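Side-chain contacts in glycoside hydrolase family 81 (Clostridium thermocellum, PDB 6FOP), which hydrolyses beta-1,3-glucans such as laminarin, as a family 81 glycoside hydrolase linked to the cellulosome of its bacterium: residues L624-P627 against A628-K631; T649-W652 against I653-D657; Y403-Y407 against G408-E412. All blocks are in the same frame, centred on the assembly; numbering follows the deposited sequence.

Interaction 1. Residues L624-P627 against A628-K631; sequences LYDP and AAAK. With MG (magnesium ion), chain Z.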
# COMPACT_ATOMS: atom_id res chain seq x y z
N LEU A 624 7.52 -13.94 -18.65
CA LEU A 624 8.26 -14.23 -17.43
C LEU A 624 8.28 -15.73 -17.08
O LEU A 624 8.91 -16.14 -16.09
CB LEU A 624 7.74 -13.40 -16.27
CG LEU A 624 7.90 -11.90 -16.45
CD1 LEU A 624 7.01 -11.12 -15.48
CD2 LEU A 624 9.36 -11.48 -16.30
N TYR A 625 7.66 -16.54 -17.95
CA TYR A 625 7.79 -18.01 -17.91
C TYR A 625 8.39 -18.55 -19.23
O TYR A 625 9.33 -19.33 -19.20
CB TYR A 625 6.41 -18.62 -17.67
CG TYR A 625 6.32 -20.11 -17.82
CD1 TYR A 625 6.87 -20.95 -16.87
CD2 TYR A 625 5.68 -20.68 -18.93
CE1 TYR A 625 6.78 -22.33 -17.00
CE2 TYR A 625 5.57 -22.06 -19.06
CZ TYR A 625 6.13 -22.88 -18.10
OH TYR A 625 6.03 -24.24 -18.25
N ASP A 626 7.82 -18.14 -20.36
CA ASP A 626 8.24 -18.67 -21.67
C ASP A 626 8.23 -17.53 -22.69
O ASP A 626 7.24 -17.33 -23.40
CB ASP A 626 7.35 -19.83 -22.10
CG ASP A 626 7.84 -20.51 -23.36
OD1 ASP A 626 8.77 -19.99 -24.04
OD2 ASP A 626 7.26 -21.58 -23.67
N PRO A 627 9.33 -16.77 -22.74
CA PRO A 627 9.37 -15.65 -23.69
C PRO A 627 9.30 -16.05 -25.17
O PRO A 627 8.78 -15.29 -25.97
CB PRO A 627 10.67 -14.92 -23.36
CG PRO A 627 11.38 -15.72 -22.34
CD PRO A 627 10.51 -16.82 -21.86
N ALA A 628 9.84 -17.22 -25.51
CA ALA A 628 9.76 -17.66 -26.91
C ALA A 628 8.31 -17.90 -27.33
O ALA A 628 7.88 -17.48 -28.41
CB ALA A 628 10.59 -18.91 -27.12
N ALA A 629 7.52 -18.51 -26.45
CA ALA A 629 6.10 -18.69 -26.73
C ALA A 629 5.36 -17.34 -26.77
O ALA A 629 4.52 -17.11 -27.66
CB ALA A 629 5.47 -19.63 -25.72
N ALA A 630 5.70 -16.45 -25.83
CA ALA A 630 5.05 -15.13 -25.81
C ALA A 630 5.33 -14.36 -27.11
O ALA A 630 4.43 -13.71 -27.65
CB ALA A 630 5.51 -14.32 -24.59
N LYS A 631 6.58 -14.41 -27.58
CA LYS A 631 6.93 -13.78 -28.84
C LYS A 631 6.15 -14.38 -30.03
O LYS A 631 5.69 -13.66 -30.90
CB LYS A 631 8.42 -13.95 -29.09
CG LYS A 631 8.91 -13.22 -30.34
CD LYS A 631 10.40 -13.40 -30.57
CE LYS A 631 10.85 -12.78 -31.89
NZ LYS A 631 12.30 -12.96 -32.10
MG MG Z . 4.82 -13.23 -33.13
O HOH W 1 11.38 -19.55 -23.74
O HOH W 2 6.48 -11.62 -33.65

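Interaction 2. Residues T649-W652 against I653-D657; sequences TYHW and ICNLD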
# COMPACT_ATOMS: atom_id res chain seq x y z
N THR A 649 5.86 -3.30 -25.70
CA THR A 649 5.46 -4.71 -25.51
C THR A 649 6.42 -5.64 -26.20
O THR A 649 6.91 -6.60 -25.60
CB THR A 649 4.02 -4.91 -26.03
OG1 THR A 649 3.11 -4.17 -25.20
CG2 THR A 649 3.64 -6.37 -26.07
N TYR A 650 6.73 -5.34 -27.47
CA TYR A 650 7.58 -6.24 -28.19
C TYR A 650 9.04 -6.18 -27.76
O TYR A 650 9.71 -7.21 -27.72
CB TYR A 650 7.42 -6.01 -29.67
CG TYR A 650 7.84 -7.16 -30.51
CD1 TYR A 650 7.31 -8.43 -30.30
CD2 TYR A 650 8.76 -6.99 -31.54
CE1 TYR A 650 7.69 -9.50 -31.10
CE2 TYR A 650 9.12 -8.05 -32.37
CZ TYR A 650 8.60 -9.30 -32.12
OH TYR A 650 8.93 -10.38 -32.90
N HIS A 651 9.49 -5.00 -27.34
CA HIS A 651 10.84 -4.83 -26.76
C HIS A 651 10.98 -5.63 -25.46
O HIS A 651 12.00 -6.28 -25.24
CB HIS A 651 11.06 -3.34 -26.54
CG HIS A 651 12.38 -2.96 -25.98
ND1 HIS A 651 12.59 -2.79 -24.62
CD2 HIS A 651 13.53 -2.55 -26.58
CE1 HIS A 651 13.81 -2.34 -24.43
NE2 HIS A 651 14.39 -2.17 -25.60
N TRP A 652 9.92 -5.62 -24.63
CA TRP A 652 9.93 -6.37 -23.38
C TRP A 652 10.05 -7.87 -23.66
O TRP A 652 10.96 -8.57 -23.15
CB TRP A 652 8.64 -6.08 -22.63
CG TRP A 652 8.40 -6.91 -21.41
CD1 TRP A 652 7.74 -8.11 -21.35
CD2 TRP A 652 8.73 -6.58 -20.06
NE1 TRP A 652 7.67 -8.55 -20.06
CE2 TRP A 652 8.27 -7.64 -19.25
CE3 TRP A 652 9.40 -5.50 -19.47
CZ2 TRP A 652 8.44 -7.63 -17.87
CZ3 TRP A 652 9.55 -5.50 -18.10
CH2 TRP A 652 9.10 -6.57 -17.32
N ILE A 653 9.15 -8.37 -24.49
CA ILE A 653 9.10 -9.80 -24.75
C ILE A 653 10.40 -10.30 -25.38
O ILE A 653 10.97 -11.32 -24.96
CB ILE A 653 7.90 -10.14 -25.65
CG1 ILE A 653 6.58 -9.91 -24.91
CG2 ILE A 653 7.98 -11.59 -26.12
CD1 ILE A 653 5.36 -9.96 -25.81
N CYS A 654 10.89 -9.56 -26.38
CA CYS A 654 12.09 -10.00 -27.12
C CYS A 654 13.36 -9.85 -26.29
O CYS A 654 14.31 -10.62 -26.47
CB CYS A 654 12.23 -9.24 -28.42
SG CYS A 654 10.95 -9.65 -29.64
N ASN A 655 13.41 -8.87 -25.37
CA ASN A 655 14.53 -8.82 -24.43
C ASN A 655 14.53 -10.03 -23.50
O ASN A 655 15.59 -10.62 -23.24
CB ASN A 655 14.58 -7.52 -23.66
CG ASN A 655 15.45 -6.48 -24.35
OD1 ASN A 655 16.66 -6.66 -24.47
ND2 ASN A 655 14.83 -5.41 -24.82
N LEU A 656 13.37 -10.43 -22.97
CA LEU A 656 13.36 -11.63 -22.12
C LEU A 656 13.74 -12.89 -22.90
O LEU A 656 14.42 -13.77 -22.39
CB LEU A 656 12.01 -11.80 -21.40
CG LEU A 656 11.70 -10.70 -20.38
CD1 LEU A 656 10.26 -10.82 -19.91
CD2 LEU A 656 12.65 -10.74 -19.21
N ASP A 657 13.36 -12.91 -24.18
CA ASP A 657 13.74 -13.99 -25.10
C ASP A 657 15.27 -14.15 -25.21
O ASP A 657 15.78 -15.28 -25.24
CB ASP A 657 13.10 -13.72 -26.47
CG ASP A 657 13.23 -14.89 -27.44
OD1 ASP A 657 13.14 -16.08 -27.05
OD2 ASP A 657 13.40 -14.61 -28.63

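Interaction 3. Residues Y403-Y407 against G408-E412; sequences YPSSY and GSDEE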
# COMPACT_ATOMS: atom_id res chain seq x y z
N TYR A 403 -6.50 18.94 -11.54
CA TYR A 403 -7.75 19.15 -12.32
C TYR A 403 -7.41 19.19 -13.81
O TYR A 403 -6.46 19.87 -14.17
CB TYR A 403 -8.49 20.41 -11.91
CG TYR A 403 -9.04 20.32 -10.49
CD1 TYR A 403 -10.06 19.42 -10.17
CD2 TYR A 403 -8.51 21.09 -9.48
CE1 TYR A 403 -10.53 19.31 -8.86
CE2 TYR A 403 -8.99 20.99 -8.18
CZ TYR A 403 -10.00 20.11 -7.88
OH TYR A 403 -10.42 20.06 -6.57
N PRO A 404 -8.18 18.49 -14.66
CA PRO A 404 -9.38 17.72 -14.30
C PRO A 404 -9.10 16.43 -13.53
O PRO A 404 -8.07 15.77 -13.72
CB PRO A 404 -10.05 17.39 -15.64
CG PRO A 404 -9.20 18.01 -16.69
CD PRO A 404 -7.94 18.52 -16.12
N SER A 405 -10.02 16.13 -12.61
CA SER A 405 -9.92 14.96 -11.75
C SER A 405 -10.66 13.80 -12.38
O SER A 405 -11.36 13.96 -13.41
CB SER A 405 -10.60 15.28 -10.43
OG SER A 405 -11.94 15.65 -10.67
N SER A 406 -10.53 12.63 -11.77
CA SER A 406 -11.32 11.49 -12.23
C SER A 406 -11.42 10.42 -11.15
O SER A 406 -10.54 10.33 -10.26
CB SER A 406 -10.77 10.91 -13.52
OG SER A 406 -9.43 10.51 -13.34
N TYR A 407 -12.47 9.62 -11.25
CA TYR A 407 -12.70 8.47 -10.37
C TYR A 407 -12.61 8.85 -8.87
O TYR A 407 -12.15 8.06 -8.06
CB TYR A 407 -11.73 7.35 -10.73
CG TYR A 407 -11.75 6.97 -12.21
CD1 TYR A 407 -12.78 6.22 -12.75
CD2 TYR A 407 -10.75 7.41 -13.07
CE1 TYR A 407 -12.81 5.86 -14.09
CE2 TYR A 407 -10.77 7.07 -14.41
CZ TYR A 407 -11.80 6.30 -14.92
OH TYR A 407 -11.80 5.98 -16.24
N GLY A 408 -13.07 10.05 -8.54
CA GLY A 408 -13.10 10.49 -7.16
C GLY A 408 -11.77 10.92 -6.59
O GLY A 408 -11.66 11.09 -5.38
N SER A 409 -10.77 11.22 -7.43
CA SER A 409 -9.50 11.78 -6.94
C SER A 409 -9.68 13.11 -6.22
O SER A 409 -8.87 13.47 -5.36
CB SER A 409 -8.47 11.90 -8.08
OG SER A 409 -8.92 12.80 -9.07
N ASP A 410 -10.75 13.82 -6.58
CA ASP A 410 -11.10 15.09 -5.98
C ASP A 410 -11.97 14.95 -4.71
O ASP A 410 -11.51 15.22 -3.62
CB ASP A 410 -11.73 16.04 -7.01
CG ASP A 410 -12.90 15.45 -7.79
OD1 ASP A 410 -13.24 14.24 -7.65
OD2 ASP A 410 -13.50 16.21 -8.56
N GLU A 411 -13.21 14.47 -4.86
CA GLU A 411 -14.20 14.49 -3.78
C GLU A 411 -13.99 13.40 -2.76
O GLU A 411 -14.40 13.54 -1.60
CB GLU A 411 -15.61 14.31 -4.33
CG GLU A 411 -16.10 15.45 -5.15
CD GLU A 411 -17.57 15.29 -5.44
OE1 GLU A 411 -17.92 14.47 -6.33
OE2 GLU A 411 -18.35 15.97 -4.74
N GLU A 412 -13.34 12.31 -3.16
CA GLU A 412 -13.13 11.16 -2.28
C GLU A 412 -11.67 10.93 -1.92
O GLU A 412 -11.35 9.99 -1.18
CB GLU A 412 -13.69 9.92 -2.96
CG GLU A 412 -15.18 9.95 -3.18
CD GLU A 412 -15.65 8.74 -3.94
OE1 GLU A 412 -15.40 7.62 -3.47
OE2 GLU A 412 -16.26 8.90 -5.01
O HOH W 3 -15.26 7.20 -7.04

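Interaction 1. Residues L624-P627 against A628-K631
Asp626 OD1 is gripped by two donors, the backbone N-H of Ala629 and water 1. The distance from Asp626 OD1 to Ala629 N is 3.1 Å, and the bond is nearly straight at the hydrogen, 166°. The amide nevertheless comes from well above the carboxylate plane rather than within it. Water 1 donates to Asp626 OD1 at 2.7 Å and takes a weak bond in return from Ala628 N, linking the carboxylate to the amide one residue earlier. What carries the group forward is the first torsion: with CG anti to the backbone N (chi1 -173°), the carboxylate lies beside the carbonyl carbon and leans over the opening turn. The other oxygen rests on the alanine, Asp626 OD2 to Ala629 CB being 3.3 Å. Behind the side chain, the main chain already follows the helical pattern. Asp626 O accepts from Ala630 N at 3.0 Å, and Pro627 O from Lys631 N at 2.9 Å. Pro627 has no N-H, so this position asks for no acceptor at the start of the helix; its ring packs against Leu661 of strand 661-662. A negative carboxylate here would probably gain from the electrostatics of the helix start. At the far end of the segment, Lys631 O binds a magnesium ion at 2.4 Å, a site shared with Trp634 O and water 2. The fully extended Lys631 side chain runs away from the capped turn, and its NZ is hydrogen-bonded to Thr314 OG1. This is a classic aspartate N-cap followed by proline in the first turn, closing the short loop after helix 615-622 and starting helix 627-633.

Interaction 2. Residues T649-W652 against I653-D657
The amide of Asn655 stands over the His651 ring, with ND2 3.2 Å above the ring plane at its centre and the two planes 70° apart. The same ND2 donates to His651 O at 3.0 Å, a bent bond (140°), while Asn655 N reaches that oxygen from the opposite face of the carbonyl. Two bonds thus hold His651 O, and the amide's rotation is further fixed by Lys312 N at Asn655 OD1; His651 NE2 pairs with Gln358. One residue back, Cys654 SG sits over the Tyr650 ring, 3.5 Å from its centroid and close to the normal, in the tyrosine conformer described here, one of two modelled. With SG anti to the carbonyl carbon (chi1 -69°), the sulfur is directed back along the helix to that ring. Trp652 and Leu656 meet at a slant: Leu656 CD1 lies 3.4 Å from Trp652 NE1, near the ring's rim, and NE1 itself bonds Met620 O. Thr649 and Ile653 run side by side. Successive i to i+4 pairs like these are characteristic of an alpha-helix, here helix 646-659, in a catalytic domain probably built as the (alpha/alpha)6 barrel of six-hairpin glycosidases.

Interaction 3. Residues Y403-Y407 against G408-E412
A type I' beta turn from Ser406 to Ser409 reverses the chain here, with Tyr407 and Gly408 at its two central positions, both at positive phi. The turn is closed by Ser409 N donating to Ser406 O at 3.0 Å, from above the carbonyl plane rather than along a lone pair. A side chain adds a second bond between the same residues: Ser409 OG accepts from Ser406 N at 3.1 Å, almost straight at 162°. Its hydroxyl is tucked between backbone N and carbonyl carbon (chi1 63°), which turns it back over the start of the turn. All this lies in the loop that leaves strand 399-403 and leads to helix 416-433 in the C-terminal domain of the family. Just before the turn, Ser405 OG, in one of two modelled conformers, donates at 2.7 Å to OD2 of Asp410, just past it, coming down on the carboxylate from nearly perpendicular to its plane. Asp410 OD1 also takes a weak bond from Glu411 N. Beside them, the Tyr403 ring crosses the aspartate side chain at about a right angle, with Tyr403 CE1 3.9 Å from Asp410 CB; its OH bonds Lys19 O. The turn is tied to its surroundings by Tyr407 OH, bonded to Trp341 NE1, and Ser406 OG, bonded to Asp338 OD2. Water 3 donates to Glu412 OE2 at 2.8 Å and, weakly, to Tyr407 O.

Interactions 1 and 2 touch: helices 627-633 and 646-659 follow one another in the chain, and their contact centres lie about 9 Å apart. Lys631 N comes to 3.5 Å from Ile653 CG2, and Pro627 CB to 3.5 Å from Asp657 N, so the first turn of helix 627-633, from Pro627 to Lys631, packs against the later helix. Both lie near metals: Lys631 O is a magnesium ligand, and the Tyr650 side chain is about 5 Å from the same ion and about 7 Å from a nickel ion. Interaction 3 is separate, its nearest atoms about 20 Å from interaction 2 and about 25 Å from interaction 1; there the side chain of Tyr403 lies about 10 Å from a calcium ion.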